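Local coordinates for GTP-binding protein (Pyrococcus horikoshii, PDB 1WXQ) that probably binds GTP and may hydrolyse nucleoside triphosphates, as an Obg-type P-loop GTPase with a TGS domain, its cellular role being unknown, at residues G7-V11 with T115-G119; A111-T115 with K223-A227; G348-R352 with V378-L384; L367-R373 with N387-V393. All coordinates share one frame; numbering follows the deposited sequence.

Overall arrangement
The four contacts fall into two pairs at opposite sides of the chain's centre. Contacts 1 and 2 lie in the Obg-type G domain, their centres about 12 Å apart, and share T115; contact 1 joins the probable P-loop to the loop after strand 104-110, and contact 2 joins that loop to the segment K223-A227, which overlaps the probable guanine-recognition motif. Contacts 3 and 4 lie in the TGS domain with centres about 9 Å apart, and they touch through Y382 OH and D388 OD2 and through P351 on A369. Between the centres of contacts 1 and 4 there are about 48 Å, so the TGS pair is remote from the presumed nucleotide pocket.

Contact 1: residues G7-V11 with T115-G119; sequences GKPNV and TDPEG
K8 stretches from the segment G7-V11 to the loop T115-G119, and its ammonium group ends among three oxygens of the loop, with D130 as a further, charged partner in a salt bridge. K8 NZ donates to D116 O at 2.9 Å and to T115 OG1 at 3.0 Å; a third bond, to the carbonyl O of T115, is weak. The lysine nitrogen comes to D116 O from above the carbonyl plane, 64° out of it. G119 N bonds D116 O at 2.7 Å from the opposite face, closing a type I turn from D116 to G119. The lysine chain is extended beyond CG, which lets K8 CD pass P117 O at 3.7 Å on the way. Next to it, P9 CG lies 3.4 Å from E118 O, and P9 O receives a CA-H...O contact from G119. In the second shell, D110 hydrogen-bonds T115 OG1 and so steadies one of the lysine's acceptors; a separate tie runs from N222 ND2 to V11 O. A methionine in place of K8 would probably leave D130 without its countercharge and the D116 carbonyl with the turn bond alone. The segment belongs to a probable P-loop, and one cation gathering neutral oxygens and a carboxylate thus ties its start to the neighbouring loop.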
loop_
_atom_site.group_PDB
_atom_site.type_symbol
_atom_site.label_atom_id
_atom_site.label_comp_id
_atom_site.label_asym_id
_atom_site.label_seq_id
_atom_site.Cartn_x
_atom_site.Cartn_y
_atom_site.Cartn_z
ATOM N N GLY A 7 7.811 -11.522 5.526
ATOM C CA GLY A 7 8.789 -12.358 4.849
ATOM C C GLY A 7 9.374 -13.434 5.752
ATOM O O GLY A 7 9.167 -13.418 6.958
ATOM N N LYS A 8 10.089 -14.392 5.179
ATOM C CA LYS A 8 10.703 -15.420 5.999
ATOM C C LYS A 8 11.972 -14.783 6.581
ATOM O O LYS A 8 12.327 -13.668 6.211
ATOM C CB LYS A 8 11.032 -16.646 5.155
ATOM C CG LYS A 8 11.898 -16.380 3.948
ATOM C CD LYS A 8 12.118 -17.678 3.158
ATOM C CE LYS A 8 13.027 -17.490 1.919
ATOM N NZ LYS A 8 13.345 -18.794 1.245
ATOM N N PRO A 9 12.660 -15.465 7.515
ATOM C CA PRO A 9 13.872 -14.845 8.067
ATOM C C PRO A 9 15.087 -15.009 7.136
ATOM O O PRO A 9 15.140 -15.925 6.321
ATOM C CB PRO A 9 13.979 -15.499 9.439
ATOM C CG PRO A 9 13.541 -16.894 9.138
ATOM C CD PRO A 9 12.317 -16.693 8.261
ATOM N N ASN A 10 16.046 -14.100 7.254
ATOM C CA ASN A 10 17.280 -14.140 6.463
ATOM C C ASN A 10 17.246 -13.745 4.993
ATOM O O ASN A 10 18.177 -14.051 4.249
ATOM C CB ASN A 10 17.912 -15.533 6.591
ATOM C CG ASN A 10 18.154 -15.935 8.041
ATOM O OD1 ASN A 10 18.641 -15.132 8.850
ATOM N ND2 ASN A 10 17.820 -17.185 8.374
ATOM N N VAL A 11 16.180 -13.066 4.573
ATOM C CA VAL A 11 16.067 -12.598 3.197
ATOM C C VAL A 11 16.169 -11.068 3.196
ATOM O O VAL A 11 16.096 -10.426 2.143
ATOM C CB VAL A 11 14.718 -13.031 2.546
ATOM C CG1 VAL A 11 14.563 -14.531 2.623
ATOM C CG2 VAL A 11 13.547 -12.348 3.238
ATOM N N THR A 115 17.837 -19.576 -0.032
ATOM C CA THR A 115 17.283 -19.706 1.316
ATOM C C THR A 115 16.123 -20.697 1.377
ATOM O O THR A 115 15.314 -20.787 0.452
ATOM C CB THR A 115 16.814 -18.344 1.880
ATOM O OG1 THR A 115 16.057 -17.639 0.887
ATOM C CG2 THR A 115 18.012 -17.513 2.310
ATOM N N ASP A 116 16.065 -21.435 2.484
ATOM C CA ASP A 116 15.050 -22.463 2.735
ATOM C C ASP A 116 13.706 -21.844 3.111
ATOM O O ASP A 116 13.630 -20.659 3.436
ATOM C CB ASP A 116 15.532 -23.360 3.882
ATOM C CG ASP A 116 15.016 -24.780 3.780
ATOM O OD1 ASP A 116 15.151 -25.396 2.698
ATOM O OD2 ASP A 116 14.490 -25.291 4.791
ATOM N N PRO A 117 12.620 -22.632 3.042
ATOM C CA PRO A 117 11.326 -22.061 3.412
ATOM C C PRO A 117 11.382 -21.529 4.847
ATOM O O PRO A 117 10.822 -20.472 5.154
ATOM C CB PRO A 117 10.386 -23.245 3.259
ATOM C CG PRO A 117 10.948 -23.922 2.055
ATOM C CD PRO A 117 12.437 -23.919 2.349
ATOM N N GLU A 118 12.074 -22.261 5.717
ATOM C CA GLU A 118 12.211 -21.850 7.107
ATOM C C GLU A 118 13.269 -20.758 7.225
ATOM O O GLU A 118 13.492 -20.204 8.303
ATOM C CB GLU A 118 12.591 -23.042 7.996
ATOM C CG GLU A 118 11.504 -24.107 8.154
ATOM C CD GLU A 118 11.458 -25.096 6.996
ATOM O OE1 GLU A 118 12.521 -25.672 6.677
ATOM O OE2 GLU A 118 10.367 -25.312 6.412
ATOM N N GLY A 119 13.930 -20.464 6.108
ATOM C CA GLY A 119 14.938 -19.417 6.090
ATOM C C GLY A 119 16.385 -19.768 6.404
ATOM O O GLY A 119 17.079 -18.972 7.029
#

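Contact 2: residues A111-T115 with K223-A227; sequences ATGKT and KADAA
K223 brings its ammonium group close to two threonines without bonding to either: K223 NZ lies 4.0 Å from T112 OG1 and 4.0 Å from T115 CG2. Its charge is answered by D110, just before the segment A111-T115, in a salt bridge to OD2. T115 and K223 approach tip to tip, whereas T112 and K223 cross at about a right angle. The bend of the lysine at chi3 (-60°) turns CE and NZ toward the threonines. T112 OG1 is hydrogen-bonded to D110 OD1, and T115 shares that carboxylate, so one acidic group organises the polar side of the contact. T112 OG1 additionally accepts from K114 N at 3.2 Å, an ST turn. With OG1 set between the backbone N and the carbonyl carbon (chi1 67°), the T112 methyl group CG2 faces the other segment. T112 CG2 rests on the end of the 3-10 segment, 3.6 Å from A226 O, and on A227 CB just beyond it (3.9 Å). A111 CB extends this apolar patch, 4.1 Å from A227 CB. Two backbone bonds shape the turn beneath, A226 N to K223 O and A227 N to A224 O at 2.7 Å. The segment K223-A227 follows N222 in an NKAD sequence, which fits the G4 motif that reads guanine in related GTPases. Direct touching here is thus by methyl groups and aliphatic carbons, while the polar ties pass through D110, whose charge is likely to be offset by K223.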
loop_
_atom_site.group_PDB
_atom_site.type_symbol
_atom_site.label_atom_id
_atom_site.label_comp_id
_atom_site.label_asym_id
_atom_site.label_seq_id
_atom_site.Cartn_x
_atom_site.Cartn_y
_atom_site.Cartn_z
ATOM N N ALA A 111 15.731 -13.270 -3.814
ATOM C CA ALA A 111 15.880 -13.450 -5.259
ATOM C C ALA A 111 16.912 -14.523 -5.624
ATOM O O ALA A 111 16.742 -15.258 -6.597
ATOM C CB ALA A 111 16.241 -12.125 -5.929
ATOM N N THR A 112 17.980 -14.625 -4.848
ATOM C CA THR A 112 18.994 -15.626 -5.139
ATOM C C THR A 112 18.452 -17.030 -4.969
ATOM O O THR A 112 19.013 -17.975 -5.497
ATOM C CB THR A 112 20.201 -15.494 -4.220
ATOM O OG1 THR A 112 19.806 -15.831 -2.887
ATOM C CG2 THR A 112 20.769 -14.075 -4.274
ATOM N N GLY A 113 17.363 -17.165 -4.221
ATOM C CA GLY A 113 16.772 -18.475 -3.996
ATOM C C GLY A 113 17.706 -19.409 -3.249
ATOM O O GLY A 113 17.594 -20.627 -3.355
ATOM N N LYS A 114 18.634 -18.836 -2.492
ATOM C CA LYS A 114 19.586 -19.624 -1.727
ATOM C C LYS A 114 19.131 -19.772 -0.273
ATOM O O LYS A 114 19.940 -20.050 0.616
ATOM C CB LYS A 114 20.974 -18.967 -1.779
ATOM C CG LYS A 114 22.053 -19.793 -2.484
ATOM C CD LYS A 114 21.874 -19.827 -3.996
ATOM C CE LYS A 114 22.943 -20.702 -4.660
ATOM N NZ LYS A 114 22.885 -20.682 -6.158
ATOM N N THR A 115 17.837 -19.576 -0.032
ATOM C CA THR A 115 17.283 -19.706 1.316
ATOM C C THR A 115 16.123 -20.697 1.377
ATOM O O THR A 115 15.314 -20.787 0.452
ATOM C CB THR A 115 16.814 -18.344 1.880
ATOM O OG1 THR A 115 16.057 -17.639 0.887
ATOM C CG2 THR A 115 18.012 -17.513 2.310
ATOM N N LYS A 223 17.979 -8.763 -2.248
ATOM C CA LYS A 223 19.320 -9.314 -2.427
ATOM C C LYS A 223 19.573 -9.473 -3.919
ATOM O O LYS A 223 20.397 -10.278 -4.340
ATOM C CB LYS A 223 19.472 -10.668 -1.719
ATOM C CG LYS A 223 19.161 -10.628 -0.217
ATOM C CD LYS A 223 19.769 -11.806 0.547
ATOM C CE LYS A 223 19.260 -13.156 0.049
ATOM N NZ LYS A 223 19.848 -14.302 0.829
ATOM N N ALA A 224 18.848 -8.691 -4.712
ATOM C CA ALA A 224 18.960 -8.720 -6.166
ATOM C C ALA A 224 20.404 -8.558 -6.638
ATOM O O ALA A 224 20.824 -9.203 -7.593
ATOM C CB ALA A 224 18.091 -7.625 -6.767
ATOM N N ASP A 225 21.149 -7.684 -5.967
ATOM C CA ASP A 225 22.551 -7.430 -6.283
ATOM C C ASP A 225 23.365 -8.727 -6.309
ATOM O O ASP A 225 24.321 -8.854 -7.081
ATOM C CB ASP A 225 23.143 -6.497 -5.241
ATOM C CG ASP A 225 22.965 -7.028 -3.840
ATOM O OD1 ASP A 225 21.872 -7.566 -3.562
ATOM O OD2 ASP A 225 23.901 -6.905 -3.021
ATOM N N ALA A 226 22.996 -9.683 -5.459
ATOM C CA ALA A 226 23.710 -10.955 -5.415
ATOM C C ALA A 226 23.076 -11.974 -6.366
ATOM O O ALA A 226 23.473 -13.146 -6.397
ATOM C CB ALA A 226 23.721 -11.503 -3.986
ATOM N N ALA A 227 22.098 -11.530 -7.148
ATOM C CA ALA A 227 21.426 -12.436 -8.073
ATOM C C ALA A 227 21.643 -12.021 -9.512
ATOM O O ALA A 227 22.050 -10.897 -9.787
ATOM C CB ALA A 227 19.939 -12.488 -7.756
#

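Contact 3: residues G348-R352 with V378-L384; sequences GSTPR and VGEDYEL
R352 passes obliquely across E380 and keeps one carboxylate oxygen close from CB to NE. R352 CB lies 4.1 Å from E380 OE2 and R352 CD 3.9 Å from that oxygen. CG stands anti to the backbone N (chi1 177°), and a bend at chi3 swings NE to the carboxylate, where R352 NE closes a salt bridge to E380 OE2 at 2.9 Å. The N-H points almost straight at OE2 (166°) and reaches it on the syn side; the guanidinium and carboxylate planes are nevertheless turned 53° apart. At the tip R352 NH2 stays 3.6 Å from E380 OE1, too far to complete a paired bridge. With an alanine at this position, E380 would probably lose its countercharge here and F366 part of its cover. P351 does the apolar work: its CG meets V378 CG1, L384 CD2 and Y382 CD2, coming at the edge of the tyrosine ring, while V378 CG2 lies over one ring face. Farther along, L384 N donates to S349 O at 3.0 Å, and T350 CA makes a CA-H...O contact with Y382 O. T350 is the N-cap of helix 351-358, with D353 OD2 bonded back to its N; Y382 OH is held by D388. The start of a helix packed on the loop between strands 366-371 and 388-394 fits the TGS domain, a member of the ubiquitin clan with a beta-grasp fold.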
loop_
_atom_site.group_PDB
_atom_site.type_symbol
_atom_site.label_atom_id
_atom_site.label_comp_id
_atom_site.label_asym_id
_atom_site.label_seq_id
_atom_site.Cartn_x
_atom_site.Cartn_y
_atom_site.Cartn_z
ATOM N N GLY A 348 -10.930 8.399 -7.767
ATOM C CA GLY A 348 -12.383 8.328 -7.823
ATOM C C GLY A 348 -12.967 9.245 -6.757
ATOM O O GLY A 348 -14.183 9.449 -6.662
ATOM N N SER A 349 -12.081 9.792 -5.931
ATOM C CA SER A 349 -12.493 10.706 -4.881
ATOM C C SER A 349 -12.942 12.005 -5.532
ATOM O O SER A 349 -12.670 12.253 -6.709
ATOM C CB SER A 349 -11.328 10.980 -3.929
ATOM O OG SER A 349 -11.025 9.828 -3.165
ATOM N N THR A 350 -13.647 12.829 -4.772
ATOM C CA THR A 350 -14.115 14.100 -5.285
ATOM C C THR A 350 -13.705 15.148 -4.270
ATOM O O THR A 350 -13.246 14.806 -3.172
ATOM C CB THR A 350 -15.654 14.112 -5.469
ATOM O OG1 THR A 350 -16.293 13.727 -4.248
ATOM C CG2 THR A 350 -16.067 13.169 -6.571
ATOM N N PRO A 351 -13.841 16.437 -4.621
ATOM C CA PRO A 351 -13.445 17.458 -3.652
ATOM C C PRO A 351 -14.198 17.372 -2.328
ATOM O O PRO A 351 -13.627 17.660 -1.270
ATOM C CB PRO A 351 -13.682 18.755 -4.411
ATOM C CG PRO A 351 -13.312 18.359 -5.807
ATOM C CD PRO A 351 -14.050 17.041 -5.946
ATOM N N ARG A 352 -15.464 16.967 -2.369
ATOM C CA ARG A 352 -16.188 16.850 -1.125
ATOM C C ARG A 352 -15.547 15.789 -0.249
ATOM O O ARG A 352 -15.502 15.895 0.968
ATOM C CB ARG A 352 -17.632 16.459 -1.438
ATOM C CG ARG A 352 -18.446 16.231 -0.165
ATOM C CD ARG A 352 -19.808 15.596 -0.455
ATOM N NE ARG A 352 -20.608 16.474 -1.313
ATOM C CZ ARG A 352 -21.492 17.292 -0.712
ATOM N NH1 ARG A 352 -21.614 17.285 0.605
ATOM N NH2 ARG A 352 -22.256 18.103 -1.453
ATOM N N VAL A 378 -15.144 23.464 -10.385
ATOM C CA VAL A 378 -15.216 22.059 -10.752
ATOM C C VAL A 378 -16.643 21.529 -10.564
ATOM O O VAL A 378 -17.500 22.181 -9.978
ATOM C CB VAL A 378 -14.210 21.253 -9.863
ATOM C CG1 VAL A 378 -14.936 20.362 -8.884
ATOM C CG2 VAL A 378 -13.268 20.467 -10.748
ATOM N N GLY A 379 -16.878 20.330 -11.081
ATOM C CA GLY A 379 -18.179 19.702 -10.931
ATOM C C GLY A 379 -18.213 18.989 -9.590
ATOM O O GLY A 379 -17.164 18.779 -8.992
ATOM N N GLU A 380 -19.387 18.605 -9.109
ATOM C CA GLU A 380 -19.469 17.920 -7.828
ATOM C C GLU A 380 -19.019 16.484 -7.948
ATOM O O GLU A 380 -18.656 15.836 -6.969
ATOM C CB GLU A 380 -20.902 17.954 -7.319
ATOM C CG GLU A 380 -21.236 16.808 -6.398
ATOM C CD GLU A 380 -20.772 17.053 -4.992
ATOM O OE1 GLU A 380 -20.584 18.242 -4.654
ATOM O OE2 GLU A 380 -20.602 16.069 -4.235
ATOM N N ASP A 381 -19.069 16.001 -9.175
ATOM C CA ASP A 381 -18.682 14.647 -9.482
ATOM C C ASP A 381 -17.260 14.603 -10.014
ATOM O O ASP A 381 -16.807 13.574 -10.515
ATOM C CB ASP A 381 -19.650 14.075 -10.514
ATOM C CG ASP A 381 -21.081 14.006 -9.990
ATOM O OD1 ASP A 381 -21.313 13.326 -8.959
ATOM O OD2 ASP A 381 -21.977 14.637 -10.597
ATOM N N TYR A 382 -16.556 15.723 -9.898
ATOM C CA TYR A 382 -15.185 15.825 -10.372
ATOM C C TYR A 382 -14.247 14.846 -9.682
ATOM O O TYR A 382 -14.213 14.742 -8.456
ATOM C CB TYR A 382 -14.663 17.242 -10.164
ATOM C CG TYR A 382 -13.208 17.425 -10.537
ATOM C CD1 TYR A 382 -12.803 17.421 -11.869
ATOM C CD2 TYR A 382 -12.238 17.623 -9.559
ATOM C CE1 TYR A 382 -11.466 17.615 -12.222
ATOM C CE2 TYR A 382 -10.899 17.816 -9.896
ATOM C CZ TYR A 382 -10.519 17.813 -11.229
ATOM O OH TYR A 382 -9.194 18.012 -11.573
ATOM N N GLU A 383 -13.478 14.133 -10.488
ATOM C CA GLU A 383 -12.536 13.170 -9.929
ATOM C C GLU A 383 -11.162 13.800 -9.702
ATOM O O GLU A 383 -10.506 14.286 -10.614
ATOM C CB GLU A 383 -12.398 12.001 -10.908
ATOM C CG GLU A 383 -13.747 11.478 -11.402
ATOM C CD GLU A 383 -13.518 10.575 -12.593
ATOM O OE1 GLU A 383 -12.764 9.619 -12.468
ATOM O OE2 GLU A 383 -14.087 10.846 -13.649
ATOM N N LEU A 384 -10.748 13.821 -8.423
ATOM C CA LEU A 384 -9.410 14.310 -8.124
ATOM C C LEU A 384 -8.374 13.607 -9.001
ATOM O O LEU A 384 -8.377 12.394 -9.160
ATOM C CB LEU A 384 -9.120 14.023 -6.650
ATOM C CG LEU A 384 -10.036 14.808 -5.706
ATOM C CD1 LEU A 384 -9.797 14.454 -4.237
ATOM C CD2 LEU A 384 -9.843 16.320 -5.819
#

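Contact 4: residues L367-R373 with N387-V393; sequences LYAINAR and NDIVKIV
The Y368 ring has V393 over one face, with CG2 4.0 Å from the ring centroid and 22° off its normal, a CH-pi contact. V393 CG1 adds a contact of 3.4 Å to CE1 of Y368, and R377 makes a cation-pi interaction with the same ring. Y368 CG sits over the backbone, flanked by N and C (chi1 67°), which brings the ring back across V393. A second flat group, the R373 guanidinium, whose placement is doubtful, has I389 CG1 over one face. Between them the backbones pair antiparallel. I370 and K391 exchange two bonds, with K391 N to I370 O at 2.9 Å, and A372 N donates to I389 O at 2.7 Å. At the other end L367 and Y368 both face V393, a classic beta bulge in which L367 N gives V393 O the firmer bond, 2.8 Å, and Y368 N a weak one. A369 CB meets V390 CG1 at 3.8 Å on the buried side, whereas Y368, I370, K391 and V393 point to the partly exposed side. Helix 351-358 covers the A369 and I392 face through P351, L354 and A355. Strand 366-371 is one of the two outermost strands of the sheet within the chain; strand 388-394 lies inside it, with strand 319-325 as its other, parallel neighbour, while N387 ND2 reaches D47 O at the end of strand 39-47.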
loop_
_atom_site.group_PDB
_atom_site.type_symbol
_atom_site.label_atom_id
_atom_site.label_comp_id
_atom_site.label_asym_id
_atom_site.label_seq_id
_atom_site.Cartn_x
_atom_site.Cartn_y
_atom_site.Cartn_z
ATOM N N LEU A 367 -20.123 23.110 -0.475
ATOM C CA LEU A 367 -20.933 23.744 -1.506
ATOM C C LEU A 367 -20.317 23.425 -2.865
ATOM O O LEU A 367 -20.988 22.899 -3.750
ATOM C CB LEU A 367 -21.020 25.263 -1.274
ATOM C CG LEU A 367 -21.779 25.726 -0.018
ATOM C CD1 LEU A 367 -21.902 27.239 -0.009
ATOM C CD2 LEU A 367 -23.175 25.088 -0.001
ATOM N N TYR A 368 -19.033 23.717 -3.023
ATOM C CA TYR A 368 -18.353 23.444 -4.280
ATOM C C TYR A 368 -16.864 23.691 -4.149
ATOM O O TYR A 368 -16.398 24.229 -3.148
ATOM C CB TYR A 368 -18.926 24.321 -5.404
ATOM C CG TYR A 368 -18.645 25.792 -5.227
ATOM C CD1 TYR A 368 -19.331 26.545 -4.276
ATOM C CD2 TYR A 368 -17.661 26.423 -5.981
ATOM C CE1 TYR A 368 -19.038 27.893 -4.074
ATOM C CE2 TYR A 368 -17.358 27.772 -5.790
ATOM C CZ TYR A 368 -18.048 28.501 -4.833
ATOM O OH TYR A 368 -17.729 29.825 -4.621
ATOM N N ALA A 369 -16.117 23.299 -5.173
ATOM C CA ALA A 369 -14.666 23.478 -5.156
ATOM C C ALA A 369 -14.131 24.172 -6.397
ATOM O O ALA A 369 -14.786 24.226 -7.426
ATOM C CB ALA A 369 -13.970 22.119 -4.983
ATOM N N ILE A 370 -12.916 24.685 -6.285
ATOM C CA ILE A 370 -12.259 25.369 -7.392
ATOM C C ILE A 370 -10.876 24.760 -7.643
ATOM O O ILE A 370 -10.084 24.579 -6.722
ATOM C CB ILE A 370 -12.136 26.888 -7.091
ATOM C CG1 ILE A 370 -13.512 27.542 -7.225
ATOM C CG2 ILE A 370 -11.136 27.542 -8.024
ATOM C CD1 ILE A 370 -13.564 28.985 -6.744
ATOM N N ASN A 371 -10.613 24.424 -8.897
ATOM C CA ASN A 371 -9.336 23.850 -9.301
ATOM C C ASN A 371 -8.285 24.962 -9.249
ATOM O O ASN A 371 -8.243 25.821 -10.132
ATOM C CB ASN A 371 -9.453 23.305 -10.728
ATOM C CG ASN A 371 -8.189 22.617 -11.197
ATOM O OD1 ASN A 371 -7.086 23.142 -11.040
ATOM N ND2 ASN A 371 -8.341 21.438 -11.793
ATOM N N ALA A 372 -7.442 24.944 -8.220
ATOM C CA ALA A 372 -6.410 25.966 -8.049
ATOM C C ALA A 372 -5.376 25.990 -9.162
ATOM O O ALA A 372 -4.356 26.669 -9.053
ATOM C CB ALA A 372 -5.718 25.791 -6.711
ATOM N N ARG A 373 -5.631 25.240 -10.226
ATOM C CA ARG A 373 -4.729 25.218 -11.364
ATOM C C ARG A 373 -5.447 25.835 -12.546
ATOM O O ARG A 373 -4.971 26.815 -13.117
ATOM C CB ARG A 373 -4.291 23.790 -11.687
ATOM C CG ARG A 373 -3.051 23.361 -10.920
ATOM C CD ARG A 373 -2.659 21.930 -11.227
ATOM N NE ARG A 373 -1.383 21.595 -10.605
ATOM C CZ ARG A 373 -0.952 20.356 -10.398
ATOM N NH1 ARG A 373 -1.698 19.318 -10.765
ATOM N NH2 ARG A 373 0.224 20.153 -9.817
ATOM N N ASN A 387 -2.054 15.047 -8.027
ATOM C CA ASN A 387 -1.351 16.306 -7.790
ATOM C C ASN A 387 -2.234 17.536 -8.030
ATOM O O ASN A 387 -1.797 18.562 -8.537
ATOM C CB ASN A 387 -0.134 16.350 -8.713
ATOM C CG ASN A 387 1.126 16.205 -7.897
ATOM O OD1 ASN A 387 1.152 16.443 -6.694
ATOM N ND2 ASN A 387 2.207 15.802 -8.590
ATOM N N ASP A 388 -3.523 17.405 -7.670
ATOM C CA ASP A 388 -4.442 18.514 -7.898
ATOM C C ASP A 388 -4.340 19.576 -6.799
ATOM O O ASP A 388 -4.033 19.295 -5.647
ATOM C CB ASP A 388 -5.863 17.954 -7.966
ATOM C CG ASP A 388 -6.287 17.849 -9.426
ATOM O OD1 ASP A 388 -5.466 18.172 -10.284
ATOM O OD2 ASP A 388 -7.416 17.442 -9.686
ATOM N N ILE A 389 -4.600 20.862 -7.020
ATOM C CA ILE A 389 -4.569 21.871 -5.959
ATOM C C ILE A 389 -6.029 22.326 -5.906
ATOM O O ILE A 389 -6.608 22.678 -6.935
ATOM C CB ILE A 389 -3.614 23.041 -6.328
ATOM C CG1 ILE A 389 -2.233 22.472 -6.687
ATOM C CG2 ILE A 389 -3.459 24.006 -5.145
ATOM C CD1 ILE A 389 -1.261 23.483 -7.236
ATOM N N VAL A 390 -6.634 22.318 -4.723
ATOM C CA VAL A 390 -8.054 22.645 -4.646
ATOM C C VAL A 390 -8.566 23.546 -3.524
ATOM O O VAL A 390 -8.141 23.431 -2.385
ATOM C CB VAL A 390 -8.878 21.326 -4.619
ATOM C CG1 VAL A 390 -10.312 21.596 -4.187
ATOM C CG2 VAL A 390 -8.864 20.686 -5.998
ATOM N N LYS A 391 -9.498 24.433 -3.872
ATOM C CA LYS A 391 -10.122 25.347 -2.914
ATOM C C LYS A 391 -11.516 24.820 -2.535
ATOM O O LYS A 391 -12.380 24.616 -3.395
ATOM C CB LYS A 391 -10.231 26.761 -3.512
ATOM C CG LYS A 391 -11.127 27.761 -2.743
ATOM C CD LYS A 391 -10.789 28.434 -1.411
ATOM C CE LYS A 391 -11.877 29.109 -0.570
ATOM N NZ LYS A 391 -12.280 30.501 -0.766
ATOM N N ILE A 392 -11.718 24.589 -1.242
ATOM C CA ILE A 392 -12.996 24.089 -0.751
ATOM C C ILE A 392 -13.877 25.214 -0.188
ATOM O O ILE A 392 -13.435 26.042 0.612
ATOM C CB ILE A 392 -12.781 23.015 0.334
ATOM C CG1 ILE A 392 -11.995 21.834 -0.258
ATOM C CG2 ILE A 392 -14.121 22.560 0.884
ATOM C CD1 ILE A 392 -11.608 20.771 0.749
ATOM N N VAL A 393 -15.131 25.229 -0.623
ATOM C CA VAL A 393 -16.087 26.227 -0.182
ATOM C C VAL A 393 -17.192 25.550 0.612
ATOM O O VAL A 393 -17.947 24.740 0.072
ATOM C CB VAL A 393 -16.703 26.951 -1.388
ATOM C CG1 VAL A 393 -17.751 27.942 -0.929
ATOM C CG2 VAL A 393 -15.614 27.654 -2.166
#